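Local coordinates for protein GTP-sensing transcriptional pleiotropic repressor CodY (Clostridioides difficile, PDB 5N0L) that binds isoleucine in its GAF domain and probably acts as a nutrient-sensing, GTP-responsive transcriptional repressor, at residues A[40-45]-A[137-142]; A[102-107]-A[113-118]; A[130-135]-A[145-150]. All blocks are in the same frame, centred on the assembly; numbering follows the deposited sequence.

Interaction 1 (A[40-45]-A[137-142]); sequences LSSNVY and NSFNDD. With ILE (isoleucine), chain G.
Leu40 and Phe139 mark the closest approach of the two backbones, yet their CA atoms are still 8.6 Å apart, so side chains must bridge the gap. Segment 40-45 leaves helix 30-40 at Ser41, whose positive phi completes a Schellman motif, and enters strand 43-48. Segment 137-142 is a loop that turns into helix 141-158 behind the N-cap Asn140. The Asn140 side chain caps a backbone N of the first helical turn through OD1, and its amide is in turn bonded to Asp143 OD2, a reciprocal pattern consistent with a capping box.

The bridging group is the Phe139 ring, which presents its edge. Ser42 OG lies near the ring plane, 3.6 Å from Phe139 CZ, and Leu40 CB sits at the same rim, 4.5 Å from Phe139 CE1. With chi1 at -67°, the Phe139 ring swings beside its own backbone N and brings its far end closer to segment 40-45 than the CB alone would come. Ser42 OG also donates to Leu40 O at 2.7 Å, approaching well above the carbonyl plane (64° out of it). Leu40 O accepts a second bond from Arg134, which forms a cation-pi pair with Phe139 and binds the carbonyls of Asn137 and Ser138.

Farther along the strand, Asn43 ND2 reaches OXT of the bound isoleucine at 2.8 Å along an almost straight N-H line (176°), and Tyr45 OH donates to the same OXT at 2.6 Å, with this oxygen in the ring plane. Asp60 N donates to Asn43 OD1, which fixes the turn of the amide, and Ser65 N binds the Tyr45 hydroxyl.

The chemistry is thus divided: the segment's start gives a buried hydroxyl and a helix-terminal carbonyl, both satisfied beside an aromatic edge, while its strand end grips one carboxylate oxygen with two neutral donors.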
loop_
_atom_site.group_PDB
_atom_site.type_symbol
_atom_site.label_atom_id
_atom_site.label_comp_id
_atom_site.label_asym_id
_atom_site.label_seq_id
_atom_site.Cartn_x
_atom_site.Cartn_y
_atom_site.Cartn_z
ATOM N N LEU A 40 30.833 -8.768 -7.281
ATOM C CA LEU A 40 31.693 -7.989 -7.957
ATOM C C LEU A 40 32.926 -7.567 -7.221
ATOM O O LEU A 40 33.670 -6.795 -7.812
ATOM C CB LEU A 40 30.925 -6.816 -8.524
ATOM C CG LEU A 40 29.625 -7.088 -9.242
ATOM C CD1 LEU A 40 28.952 -5.844 -9.755
ATOM C CD2 LEU A 40 30.046 -7.955 -10.545
ATOM N N SER A 41 33.146 -8.064 -5.953
ATOM C CA SER A 41 34.326 -7.701 -5.124
ATOM C C SER A 41 34.478 -6.207 -5.145
ATOM O O SER A 41 35.573 -5.706 -5.428
ATOM C CB SER A 41 35.600 -8.389 -5.677
ATOM O OG SER A 41 35.361 -9.768 -5.532
ATOM N N SER A 42 33.384 -5.481 -4.839
ATOM C CA SER A 42 33.406 -4.053 -5.085
ATOM C C SER A 42 32.847 -3.271 -3.856
ATOM O O SER A 42 32.044 -3.821 -3.179
ATOM C CB SER A 42 32.524 -3.682 -6.247
ATOM O OG SER A 42 33.115 -4.149 -7.496
ATOM N N ASN A 43 33.237 -2.022 -3.767
ATOM C CA ASN A 43 32.367 -1.031 -2.953
ATOM C C ASN A 43 31.153 -0.745 -3.767
ATOM O O ASN A 43 31.284 -0.429 -4.931
ATOM C CB ASN A 43 33.182 0.251 -2.745
ATOM C CG ASN A 43 34.265 0.121 -1.671
ATOM O OD1 ASN A 43 34.420 -0.944 -1.025
ATOM N ND2 ASN A 43 35.008 1.263 -1.415
ATOM N N VAL A 44 29.974 -0.798 -3.160
ATOM C CA VAL A 44 28.713 -0.550 -3.779
ATOM C C VAL A 44 27.952 0.545 -2.939
ATOM O O VAL A 44 27.757 0.332 -1.728
ATOM C CB VAL A 44 27.880 -1.801 -3.711
ATOM C CG1 VAL A 44 26.565 -1.703 -4.368
ATOM C CG2 VAL A 44 28.725 -2.982 -4.382
ATOM N N TYR A 45 27.537 1.527 -3.648
ATOM C CA TYR A 45 26.647 2.583 -3.079
ATOM C C TYR A 45 25.363 2.702 -3.828
ATOM O O TYR A 45 25.369 2.861 -5.082
ATOM C CB TYR A 45 27.390 3.860 -3.140
ATOM C CG TYR A 45 28.767 3.933 -2.632
ATOM C CD1 TYR A 45 29.907 3.590 -3.452
ATOM C CD2 TYR A 45 29.089 4.391 -1.362
ATOM C CE1 TYR A 45 31.154 3.687 -3.057
ATOM C CE2 TYR A 45 30.378 4.506 -0.929
ATOM C CZ TYR A 45 31.447 4.197 -1.732
ATOM O OH TYR A 45 32.758 4.310 -1.334
ATOM N N ASN A 137 40.722 -4.965 -11.571
ATOM C CA ASN A 137 39.891 -5.443 -12.703
ATOM C C ASN A 137 38.876 -4.491 -13.218
ATOM O O ASN A 137 37.888 -4.152 -12.525
ATOM C CB ASN A 137 39.263 -6.805 -12.349
ATOM C CG ASN A 137 40.349 -7.925 -12.176
ATOM O OD1 ASN A 137 41.146 -8.219 -13.123
ATOM N ND2 ASN A 137 40.364 -8.567 -10.990
ATOM N N SER A 138 38.927 -4.182 -14.511
ATOM C CA SER A 138 37.858 -3.510 -15.138
ATOM C C SER A 138 36.574 -4.344 -15.142
ATOM O O SER A 138 36.605 -5.599 -15.005
ATOM C CB SER A 138 38.260 -3.160 -16.561
ATOM O OG SER A 138 38.679 -4.402 -17.178
ATOM N N PHE A 139 35.426 -3.686 -15.233
ATOM C CA PHE A 139 34.130 -4.326 -15.342
ATOM C C PHE A 139 33.948 -4.741 -16.786
ATOM O O PHE A 139 34.377 -4.064 -17.682
ATOM C CB PHE A 139 33.068 -3.356 -14.922
ATOM C CG PHE A 139 33.156 -3.028 -13.412
ATOM C CD1 PHE A 139 32.654 -3.879 -12.532
ATOM C CD2 PHE A 139 33.783 -1.887 -12.957
ATOM C CE1 PHE A 139 32.671 -3.627 -11.117
ATOM C CE2 PHE A 139 33.806 -1.624 -11.549
ATOM C CZ PHE A 139 33.269 -2.509 -10.662
ATOM N N ASN A 140 33.303 -5.859 -16.974
ATOM C CA ASN A 140 33.007 -6.328 -18.371
ATOM C C ASN A 140 31.515 -6.275 -18.581
ATOM O O ASN A 140 30.701 -5.833 -17.677
ATOM C CB ASN A 140 33.707 -7.685 -18.489
ATOM C CG ASN A 140 33.087 -8.770 -17.627
ATOM O OD1 ASN A 140 31.829 -8.819 -17.413
ATOM N ND2 ASN A 140 33.948 -9.674 -17.103
ATOM N N ASP A 141 31.004 -6.655 -19.724
ATOM C CA ASP A 141 29.598 -6.548 -20.042
ATOM C C ASP A 141 28.708 -7.425 -19.168
ATOM O O ASP A 141 27.521 -7.101 -19.025
ATOM C CB ASP A 141 29.328 -6.901 -21.554
ATOM C CG ASP A 141 29.827 -5.829 -22.510
ATOM O OD1 ASP A 141 30.246 -4.749 -22.030
ATOM O OD2 ASP A 141 29.828 -6.064 -23.774
ATOM N N ASP A 142 29.230 -8.581 -18.702
ATOM C CA ASP A 142 28.527 -9.488 -17.817
ATOM C C ASP A 142 28.300 -8.700 -16.470
ATOM O O ASP A 142 27.246 -8.874 -15.940
ATOM C CB ASP A 142 29.184 -10.784 -17.545
ATOM C CG ASP A 142 29.111 -11.685 -18.864
ATOM O OD1 ASP A 142 28.077 -11.588 -19.596
ATOM O OD2 ASP A 142 29.996 -12.492 -19.063
HETATM N N ILE G . 35.521 6.767 -2.931
HETATM C CA ILE G . 34.648 5.790 -3.648
HETATM C C ILE G . 35.229 4.404 -3.525
HETATM O O ILE G . 36.411 4.233 -3.815
HETATM C CB ILE G . 34.482 6.203 -5.095
HETATM C CG1 ILE G . 33.710 7.529 -5.149
HETATM C CG2 ILE G . 33.646 5.211 -5.832
HETATM C CD1 ILE G . 32.213 7.420 -4.922
HETATM O OXT ILE G . 34.521 3.541 -3.052
#

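Interaction 2 (A[102-107]-A[113-118]); sequences EIFPEE and KYTTVV. With ILE (isoleucine), chain G.
Phe104 meets Thr115 and Val117 where a loop of the GAF fold closes over the antiparallel sheet, with the bound isoleucine packed against one face of the ring. Val117 CG2 stands at the ring edge, 4.0 Å from Phe104 CZ. Thr115 CG2 approaches obliquely, also 4.0 Å from Phe104 CE2. On the ligand's side, its CD1 lies 3.8 Å above the Phe104 ring plane, offset toward the rim. The opposite face is filled by Ile103 CG2, 3.5 Å above the ring centre, so the phenyl group is sandwiched between a neighbour in sequence and the effector side chain.

The two ends of the amino acid are held by charged groups from the two segments. Glu107 OE1 accepts from the ligand N at 2.9 Å, and Lys113 NZ donates to ligand O at 2.7 Å. The bend of the Glu107 chain at chi2 (-55°) turns its carboxylate to the ligand N, whereas Lys113 turns at chi3 (80°) to carry its amine to the carboxylate. Glu107 OE1 and Lys113 NZ stay 6.1 Å apart, with the ligand bonded to both.

Other pocket residues hold these two side chains. Arg110 makes a salt bridge to Glu107 OE1, while the Tyr81 hydroxyl bonds to OE2; the Tyr81 ring also meets Phe104 edge-to-face. The Asp63 carboxylate pairs with Lys113 NZ, which would favour the charged amine, while Asp63 O bonds the ligand directly.

Backbone structure sets the spacing. Residues 104 to 107 form a type I turn, although its Glu107 N to Phe104 O bond is weak, and this turn places aromatic and carboxylate on the same ligand. Strand 114-122 sends Thr115 and Val117 toward the loop and Thr116 away. At Thr115 the branches part: OG1 bonds to Ser133 OG, leaving methyl CG2 to touch the phenyl ring.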
loop_
_atom_site.group_PDB
_atom_site.type_symbol
_atom_site.label_atom_id
_atom_site.label_comp_id
_atom_site.label_asym_id
_atom_site.label_seq_id
_atom_site.Cartn_x
_atom_site.Cartn_y
_atom_site.Cartn_z
ATOM N N GLU A 102 36.748 14.274 -12.731
ATOM C CA GLU A 102 35.743 15.106 -13.351
ATOM C C GLU A 102 34.381 14.900 -12.630
ATOM O O GLU A 102 33.634 15.863 -12.435
ATOM C CB GLU A 102 35.672 14.839 -14.880
ATOM C CG GLU A 102 36.937 15.277 -15.629
ATOM C CD GLU A 102 37.048 14.745 -17.092
ATOM O OE1 GLU A 102 36.024 14.343 -17.706
ATOM O OE2 GLU A 102 38.171 14.730 -17.656
ATOM N N ILE A 103 34.114 13.669 -12.180
ATOM C CA ILE A 103 32.889 13.314 -11.457
ATOM C C ILE A 103 33.056 13.270 -9.927
ATOM O O ILE A 103 32.129 13.736 -9.173
ATOM C CB ILE A 103 32.399 11.921 -11.919
ATOM C CG1 ILE A 103 32.061 12.010 -13.430
ATOM C CG2 ILE A 103 31.156 11.533 -11.133
ATOM C CD1 ILE A 103 32.365 10.744 -14.160
ATOM N N PHE A 104 34.155 12.742 -9.450
ATOM C CA PHE A 104 34.379 12.500 -8.020
ATOM C C PHE A 104 35.665 13.205 -7.673
ATOM O O PHE A 104 36.763 12.593 -7.643
ATOM C CB PHE A 104 34.444 11.009 -7.709
ATOM C CG PHE A 104 33.243 10.261 -8.071
ATOM C CD1 PHE A 104 32.009 10.443 -7.434
ATOM C CD2 PHE A 104 33.316 9.249 -9.068
ATOM C CE1 PHE A 104 30.918 9.719 -7.757
ATOM C CE2 PHE A 104 32.203 8.520 -9.430
ATOM C CZ PHE A 104 30.979 8.707 -8.793
ATOM N N PRO A 105 35.560 14.531 -7.314
ATOM C CA PRO A 105 36.824 15.270 -7.244
ATOM C C PRO A 105 37.769 15.020 -6.104
ATOM O O PRO A 105 38.889 15.537 -6.159
ATOM C CB PRO A 105 36.375 16.729 -7.234
ATOM C CG PRO A 105 35.188 16.746 -8.021
ATOM C CD PRO A 105 34.480 15.456 -7.719
ATOM N N GLU A 106 37.345 14.234 -5.107
ATOM C CA GLU A 106 38.136 13.964 -3.944
ATOM C C GLU A 106 38.817 12.625 -3.990
ATOM O O GLU A 106 39.193 12.039 -2.942
ATOM C CB GLU A 106 37.219 13.984 -2.674
ATOM C CG GLU A 106 36.419 15.246 -2.458
ATOM C CD GLU A 106 37.308 16.440 -2.581
ATOM O OE1 GLU A 106 38.310 16.490 -1.814
ATOM O OE2 GLU A 106 37.045 17.287 -3.477
ATOM N N GLU A 107 39.017 12.093 -5.182
ATOM C CA GLU A 107 39.527 10.767 -5.224
ATOM C C GLU A 107 41.024 10.651 -5.397
ATOM O O GLU A 107 41.509 9.530 -5.827
ATOM C CB GLU A 107 38.813 9.977 -6.356
ATOM C CG GLU A 107 37.361 9.750 -6.098
ATOM C CD GLU A 107 37.075 9.066 -4.785
ATOM O OE1 GLU A 107 37.567 7.918 -4.656
ATOM O OE2 GLU A 107 36.360 9.698 -3.876
ATOM N N LYS A 113 41.540 2.863 -9.351
ATOM C CA LYS A 113 40.319 2.107 -9.308
ATOM C C LYS A 113 39.479 2.244 -10.596
ATOM O O LYS A 113 39.671 3.145 -11.390
ATOM C CB LYS A 113 39.456 2.616 -8.121
ATOM C CG LYS A 113 40.212 2.326 -6.835
ATOM C CD LYS A 113 39.385 2.688 -5.606
ATOM C CE LYS A 113 38.393 1.637 -5.297
ATOM N NZ LYS A 113 37.619 1.823 -4.010
ATOM N N TYR A 114 38.625 1.248 -10.796
ATOM C CA TYR A 114 37.627 1.271 -11.838
ATOM C C TYR A 114 36.317 1.508 -11.176
ATOM O O TYR A 114 35.965 0.758 -10.268
ATOM C CB TYR A 114 37.543 -0.110 -12.546
ATOM C CG TYR A 114 38.884 -0.467 -13.243
ATOM C CD1 TYR A 114 39.114 -0.042 -14.537
ATOM C CD2 TYR A 114 39.849 -1.194 -12.609
ATOM C CE1 TYR A 114 40.322 -0.336 -15.159
ATOM C CE2 TYR A 114 41.076 -1.518 -13.224
ATOM C CZ TYR A 114 41.310 -1.050 -14.503
ATOM O OH TYR A 114 42.501 -1.425 -15.171
ATOM N N THR A 115 35.618 2.494 -11.672
ATOM C CA THR A 115 34.300 2.839 -11.140
ATOM C C THR A 115 33.225 2.871 -12.239
ATOM O O THR A 115 33.436 3.465 -13.320
ATOM C CB THR A 115 34.410 4.226 -10.431
ATOM O OG1 THR A 115 35.359 4.086 -9.360
ATOM C CG2 THR A 115 32.952 4.604 -9.895
ATOM N N THR A 116 32.126 2.188 -11.992
ATOM C CA THR A 116 30.986 2.193 -12.831
ATOM C C THR A 116 29.794 2.893 -12.154
ATOM O O THR A 116 29.493 2.606 -10.976
ATOM C CB THR A 116 30.667 0.761 -13.228
ATOM O OG1 THR A 116 31.772 0.303 -14.092
ATOM C CG2 THR A 116 29.327 0.638 -13.968
ATOM N N VAL A 117 29.147 3.734 -12.905
ATOM C CA VAL A 117 28.000 4.565 -12.418
ATOM C C VAL A 117 26.771 4.304 -13.264
ATOM O O VAL A 117 26.754 4.505 -14.540
ATOM C CB VAL A 117 28.382 6.039 -12.430
ATOM C CG1 VAL A 117 27.232 6.887 -11.806
ATOM C CG2 VAL A 117 29.726 6.288 -11.729
ATOM N N VAL A 118 25.778 3.746 -12.579
ATOM C CA VAL A 118 24.555 3.298 -13.220
ATOM C C VAL A 118 23.376 4.111 -12.735
ATOM O O VAL A 118 23.046 4.001 -11.515
ATOM C CB VAL A 118 24.269 1.833 -12.985
ATOM C CG1 VAL A 118 23.031 1.393 -13.780
ATOM C CG2 VAL A 118 25.519 1.008 -13.329
HETATM N N ILE G . 35.521 6.767 -2.931
HETATM C CA ILE G . 34.648 5.790 -3.648
HETATM C C ILE G . 35.229 4.404 -3.525
HETATM O O ILE G . 36.411 4.233 -3.815
HETATM C CB ILE G . 34.482 6.203 -5.095
HETATM C CG1 ILE G . 33.710 7.529 -5.149
HETATM C CG2 ILE G . 33.646 5.211 -5.832
HETATM C CD1 ILE G . 32.213 7.420 -4.922
HETATM O OXT ILE G . 34.521 3.541 -3.052
#

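Interaction 3 (A[130-135]-A[145-150]); sequences LVLSRY and VIAEYS. With ILE (isoleucine), chain G.
Leu130 and Ala147 meet at a flat group that belongs to the backbone: Leu130 CD2 is 3.4 Å from the Ala147 carbonyl O. The Tyr149 ring, which does not touch the strand, has Ile146 O 3.9 Å above one face, offset toward the rim, and stacks with Tyr149 of the fourth subunit.

On the side of helix 141-158 facing the sheet, Ala147 CB points at strand 125-134 and receives Leu132 CD1 at 3.8 Å, with Leu130 CD2 somewhat farther off at 4.3 Å. Leu130 extends with CG anti to its N (chi1 175°), whereas Leu132 takes CG beside its N, and the two leucines thereby converge on a single methyl. Helix 30-40 flanks them through Leu36 and Leu40.

Val131 and Ser133 serve the other face of the sheet, where Ser133 CB lies 3.6 Å from the CG2 atom of the bound isoleucine. Within the helix, Ser150 OG folds back to donate to Ile146 O at 2.9 Å, from the opposite face of the carbonyl plane to Ser150 N.

The CB of Glu148 points away from the strand; its OE2 bonds Thr91 and forms a salt bridge with Arg13 of the second subunit. The side-chain contacts between sheet and helix are apolar, with one methyl also resting against a backbone carbonyl oxygen; the nearby Ser150 hydroxyl is satisfied by its own helix, while Glu148 and Tyr149 reach other subunits.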
loop_
_atom_site.group_PDB
_atom_site.type_symbol
_atom_site.label_atom_id
_atom_site.label_comp_id
_atom_site.label_asym_id
_atom_site.label_seq_id
_atom_site.Cartn_x
_atom_site.Cartn_y
_atom_site.Cartn_z
ATOM N N LEU A 130 23.509 3.920 -8.794
ATOM C CA LEU A 130 24.225 2.813 -8.263
ATOM C C LEU A 130 25.688 3.069 -8.677
ATOM O O LEU A 130 25.984 3.299 -9.864
ATOM C CB LEU A 130 23.677 1.491 -8.843
ATOM C CG LEU A 130 24.424 0.273 -8.442
ATOM C CD1 LEU A 130 24.285 -0.227 -7.029
ATOM C CD2 LEU A 130 23.954 -0.932 -9.353
ATOM N N VAL A 131 26.587 3.044 -7.722
ATOM C CA VAL A 131 28.024 3.278 -7.884
ATOM C C VAL A 131 28.791 2.069 -7.396
ATOM O O VAL A 131 28.563 1.484 -6.316
ATOM C CB VAL A 131 28.508 4.545 -7.130
ATOM C CG1 VAL A 131 29.980 4.742 -7.376
ATOM C CG2 VAL A 131 27.758 5.759 -7.584
ATOM N N LEU A 132 29.656 1.516 -8.303
ATOM C CA LEU A 132 30.365 0.316 -8.026
ATOM C C LEU A 132 31.817 0.591 -8.309
ATOM O O LEU A 132 32.125 1.275 -9.281
ATOM C CB LEU A 132 29.922 -0.850 -8.932
ATOM C CG LEU A 132 28.436 -1.140 -8.813
ATOM C CD1 LEU A 132 27.842 -1.060 -10.169
ATOM C CD2 LEU A 132 28.099 -2.458 -8.204
ATOM N N SER A 133 32.690 0.166 -7.399
ATOM C CA SER A 133 34.094 0.517 -7.502
ATOM C C SER A 133 35.032 -0.516 -6.963
ATOM O O SER A 133 34.754 -1.122 -5.967
ATOM C CB SER A 133 34.344 1.845 -6.851
ATOM O OG SER A 133 35.669 2.317 -6.972
ATOM N N ARG A 134 36.138 -0.823 -7.701
ATOM C CA ARG A 134 37.052 -1.840 -7.268
ATOM C C ARG A 134 38.443 -1.621 -7.891
ATOM O O ARG A 134 38.627 -0.868 -8.869
ATOM C CB ARG A 134 36.503 -3.253 -7.566
ATOM C CG ARG A 134 36.566 -3.521 -9.100
ATOM C CD ARG A 134 35.864 -4.804 -9.339
ATOM N NE ARG A 134 35.939 -5.257 -10.781
ATOM C CZ ARG A 134 35.184 -6.228 -11.262
ATOM N NH1 ARG A 134 34.335 -6.915 -10.522
ATOM N NH2 ARG A 134 35.384 -6.623 -12.595
ATOM N N TYR A 135 39.412 -2.230 -7.294
ATOM C CA TYR A 135 40.802 -2.168 -7.739
ATOM C C TYR A 135 40.967 -3.322 -8.797
ATOM O O TYR A 135 40.180 -4.241 -8.850
ATOM C CB TYR A 135 41.799 -2.476 -6.648
ATOM C CG TYR A 135 41.878 -1.275 -5.571
ATOM C CD1 TYR A 135 42.647 -0.204 -5.853
ATOM C CD2 TYR A 135 41.143 -1.321 -4.451
ATOM C CE1 TYR A 135 42.738 0.906 -5.028
ATOM C CE2 TYR A 135 41.233 -0.254 -3.565
ATOM C CZ TYR A 135 41.985 0.853 -3.872
ATOM O OH TYR A 135 42.057 1.952 -3.008
ATOM N N VAL A 145 25.517 -6.331 -16.965
ATOM C CA VAL A 145 24.242 -6.933 -16.931
ATOM C C VAL A 145 23.759 -6.915 -15.448
ATOM O O VAL A 145 22.580 -6.599 -15.214
ATOM C CB VAL A 145 24.228 -8.384 -17.458
ATOM C CG1 VAL A 145 22.987 -9.185 -17.178
ATOM C CG2 VAL A 145 24.448 -8.237 -19.004
ATOM N N ILE A 146 24.589 -7.432 -14.608
ATOM C CA ILE A 146 24.205 -7.655 -13.169
ATOM C C ILE A 146 23.921 -6.262 -12.566
ATOM O O ILE A 146 22.908 -6.060 -11.912
ATOM C CB ILE A 146 25.248 -8.390 -12.380
ATOM C CG1 ILE A 146 25.345 -9.856 -12.967
ATOM C CG2 ILE A 146 24.955 -8.404 -10.876
ATOM C CD1 ILE A 146 26.533 -10.546 -12.469
ATOM N N ALA A 147 24.788 -5.357 -12.840
ATOM C CA ALA A 147 24.598 -3.939 -12.296
ATOM C C ALA A 147 23.387 -3.286 -12.789
ATOM O O ALA A 147 22.630 -2.630 -11.994
ATOM C CB ALA A 147 25.756 -3.082 -12.549
ATOM N N GLU A 148 23.077 -3.381 -14.069
ATOM C CA GLU A 148 21.971 -2.743 -14.614
ATOM C C GLU A 148 20.630 -3.325 -14.226
ATOM O O GLU A 148 19.637 -2.535 -13.985
ATOM C CB GLU A 148 22.079 -2.566 -16.123
ATOM C CG GLU A 148 23.178 -1.601 -16.478
ATOM C CD GLU A 148 23.273 -1.228 -17.926
ATOM O OE1 GLU A 148 22.377 -1.648 -18.722
ATOM O OE2 GLU A 148 24.248 -0.477 -18.219
ATOM N N TYR A 149 20.522 -4.661 -14.158
ATOM C CA TYR A 149 19.333 -5.207 -13.748
ATOM C C TYR A 149 19.146 -4.902 -12.212
ATOM O O TYR A 149 17.996 -4.665 -11.815
ATOM C CB TYR A 149 19.058 -6.643 -14.098
ATOM C CG TYR A 149 19.473 -7.693 -13.251
ATOM C CD1 TYR A 149 18.786 -8.017 -12.031
ATOM C CD2 TYR A 149 20.453 -8.601 -13.713
ATOM C CE1 TYR A 149 19.139 -9.112 -11.306
ATOM C CE2 TYR A 149 20.805 -9.670 -12.972
ATOM C CZ TYR A 149 20.130 -9.963 -11.800
ATOM O OH TYR A 149 20.511 -11.058 -11.101
ATOM N N SER A 150 20.213 -4.936 -11.466
ATOM C CA SER A 150 20.113 -4.623 -9.995
ATOM C C SER A 150 19.672 -3.190 -9.782
ATOM O O SER A 150 18.740 -2.983 -8.917
ATOM C CB SER A 150 21.452 -4.855 -9.346
ATOM O OG SER A 150 21.809 -6.214 -9.223
HETATM N N ILE G . 35.521 6.767 -2.931
HETATM C CA ILE G . 34.648 5.790 -3.648
HETATM C C ILE G . 35.229 4.404 -3.525
HETATM O O ILE G . 36.411 4.233 -3.815
HETATM C CB ILE G . 34.482 6.203 -5.095
HETATM C CG1 ILE G . 33.710 7.529 -5.149
HETATM C CG2 ILE G . 33.646 5.211 -5.832
HETATM C CD1 ILE G . 32.213 7.420 -4.922
HETATM O OXT ILE G . 34.521 3.541 -3.052
#

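In the fold
All three contacts are buried and share the five-stranded sheet, but they lie on different faces of it. Interactions 1 and 3, with centres about 6 Å apart, both use helix 141-158 and neighbouring strands 43-48 and 125-134; on this helical side leucines meet an alanine in interaction 3 and a phenylalanine edge meets a leucine and a serine in interaction 1, and other subunits approach the helix. Interaction 2, about 13 Å from either centre, lies across the sheet, where an apolar contact supports the ligand side chain, charged groups take its two polar ends and no other chain touches the segments. Each contact includes residues that reach the ligand, so the sheet lies between pocket and helical layer.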